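Local coordinates for protein EDTA monooxygenase (EDTA-degrading bacterium BNC1, PDB 5DQP) that probably acts as a flavin-dependent monooxygenase of the bacterial luciferase-like family, using reduced FMN and molecular oxygen in the breakdown of EDTA, at residues 273-278 / 359-364. Sequence-based numbering, arbitrary orientation.
Sequences STEAEV and AGTPDQ
Two helix starts meet here: the first turn of helix 275-287, where Val-278 CG2 lies 3.3 Å from Gly-360 O, and the capping box that opens helix 362-374. Val-278 has CG1 anti to its backbone N (chi1 166°), 4.3 Å from Ala-359 CB; this leaves CG2 anti to the carbonyl carbon, over the face of the Gly-360 carbonyl and almost straight above its carbon. The CG2 methyl of Thr-361 lies against the backbone at Thr-274, the N-cap of the first helix, 3.8 Å from its C. Glu-275, folded back on itself at chi2 (66°), brings OE2 3.2 Å from that same methyl, a van der Waals contact. Strand 358-360 is a short extra strand, parallel to strand 262-271 beside the eight-stranded TIM-type barrel; Gly-360 makes backbone hydrogen bonds with Leu-270 and Gly-272. The chains leave next to each other, then turn into helices heading different ways. Thr-361 N gives a nearly straight 2.7 Å bond (166°) to a lone pair of Gln-364 OE1, within the plane of that amide, while Gln-364 N returns a weak one to Thr-361 OG1. Pro-362 packs CD 4.0 Å from Ser-273 CA, and Gln-398 of helix 390-405 touches both residues.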
loop_
_atom_site.group_PDB
_atom_site.type_symbol
_atom_site.label_atom_id
_atom_site.label_comp_id
_atom_site.label_asym_id
_atom_site.label_seq_id
_atom_site.Cartn_x
_atom_site.Cartn_y
_atom_site.Cartn_z
ATOM N N SER A 273 -3.772 -36.857 -1.995
ATOM C CA SER A 273 -3.489 -37.658 -0.815
ATOM C C SER A 273 -3.071 -39.075 -1.175
ATOM O O SER A 273 -2.390 -39.720 -0.367
ATOM C CB SER A 273 -4.703 -37.653 0.117
ATOM O OG SER A 273 -5.887 -37.793 -0.638
ATOM N N THR A 274 -3.427 -39.545 -2.378
ATOM C CA THR A 274 -3.009 -40.834 -2.923
ATOM C C THR A 274 -2.628 -40.684 -4.391
ATOM O O THR A 274 -2.786 -39.627 -4.994
ATOM C CB THR A 274 -4.103 -41.894 -2.806
ATOM O OG1 THR A 274 -5.381 -41.304 -3.113
ATOM C CG2 THR A 274 -4.112 -42.480 -1.406
ATOM N N GLU A 275 -2.125 -41.773 -4.962
ATOM C CA GLU A 275 -1.842 -41.798 -6.394
ATOM C C GLU A 275 -3.115 -41.651 -7.204
ATOM O O GLU A 275 -3.145 -40.917 -8.200
ATOM C CB GLU A 275 -1.139 -43.088 -6.777
ATOM C CG GLU A 275 0.134 -43.312 -6.027
ATOM C CD GLU A 275 -0.131 -43.537 -4.566
ATOM O OE1 GLU A 275 -0.952 -44.423 -4.220
ATOM O OE2 GLU A 275 0.447 -42.784 -3.760
ATOM N N ALA A 276 -4.169 -42.364 -6.813
ATOM C CA ALA A 276 -5.447 -42.163 -7.471
ATOM C C ALA A 276 -5.730 -40.682 -7.599
ATOM O O ALA A 276 -5.947 -40.169 -8.702
ATOM C CB ALA A 276 -6.563 -42.863 -6.695
ATOM N N GLU A 277 -5.687 -39.960 -6.474
ATOM C CA GLU A 277 -5.995 -38.537 -6.532
ATOM C C GLU A 277 -4.922 -37.774 -7.292
ATOM O O GLU A 277 -5.232 -36.826 -8.016
ATOM C CB GLU A 277 -6.189 -37.978 -5.125
ATOM C CG GLU A 277 -7.518 -38.405 -4.517
ATOM C CD GLU A 277 -8.688 -38.163 -5.466
ATOM O OE1 GLU A 277 -8.868 -37.004 -5.906
ATOM O OE2 GLU A 277 -9.415 -39.134 -5.789
ATOM N N VAL A 278 -3.657 -38.166 -7.145
ATOM C CA VAL A 278 -2.614 -37.513 -7.925
ATOM C C VAL A 278 -2.859 -37.749 -9.411
ATOM O O VAL A 278 -2.869 -36.809 -10.216
ATOM C CB VAL A 278 -1.218 -37.997 -7.487
ATOM C CG1 VAL A 278 -0.166 -37.590 -8.517
ATOM C CG2 VAL A 278 -0.857 -37.407 -6.119
ATOM N N ALA A 359 4.093 -32.982 -8.919
ATOM C CA ALA A 359 2.925 -33.761 -8.546
ATOM C C ALA A 359 3.350 -34.918 -7.651
ATOM O O ALA A 359 4.383 -35.544 -7.890
ATOM C CB ALA A 359 2.210 -34.282 -9.792
ATOM N N GLY A 360 2.561 -35.192 -6.615
ATOM C CA GLY A 360 2.884 -36.294 -5.722
ATOM C C GLY A 360 1.983 -36.302 -4.508
ATOM O O GLY A 360 1.141 -35.419 -4.330
ATOM N N THR A 361 2.172 -37.325 -3.667
ATOM C CA THR A 361 1.493 -37.345 -2.375
ATOM C C THR A 361 2.216 -36.428 -1.385
ATOM O O THR A 361 3.338 -35.987 -1.620
ATOM C CB THR A 361 1.422 -38.768 -1.809
ATOM O OG1 THR A 361 2.748 -39.220 -1.529
ATOM C CG2 THR A 361 0.704 -39.727 -2.764
ATOM N N PRO A 362 1.581 -36.111 -0.249
ATOM C CA PRO A 362 2.260 -35.260 0.746
ATOM C C PRO A 362 3.644 -35.772 1.133
ATOM O O PRO A 362 4.597 -34.984 1.233
ATOM C CB PRO A 362 1.275 -35.280 1.936
ATOM C CG PRO A 362 -0.064 -35.468 1.308
ATOM C CD PRO A 362 0.182 -36.394 0.123
ATOM N N ASP A 363 3.787 -37.085 1.334
ATOM C CA ASP A 363 5.089 -37.635 1.707
ATOM C C ASP A 363 6.119 -37.458 0.599
ATOM O O ASP A 363 7.291 -37.195 0.880
ATOM C CB ASP A 363 4.955 -39.117 2.074
ATOM C CG ASP A 363 4.455 -39.321 3.502
ATOM O OD1 ASP A 363 5.243 -39.092 4.456
ATOM O OD2 ASP A 363 3.273 -39.702 3.671
ATOM N N GLN A 364 5.701 -37.610 -0.669
ATOM C CA GLN A 364 6.639 -37.473 -1.782
ATOM C C GLN A 364 7.131 -36.043 -1.893
ATOM O O GLN A 364 8.314 -35.795 -2.155
ATOM C CB GLN A 364 5.985 -37.919 -3.102
ATOM C CG GLN A 364 5.800 -39.437 -3.252
ATOM C CD GLN A 364 4.870 -39.812 -4.410
ATOM O OE1 GLN A 364 3.879 -39.123 -4.688
ATOM N NE2 GLN A 364 5.199 -40.891 -5.103
#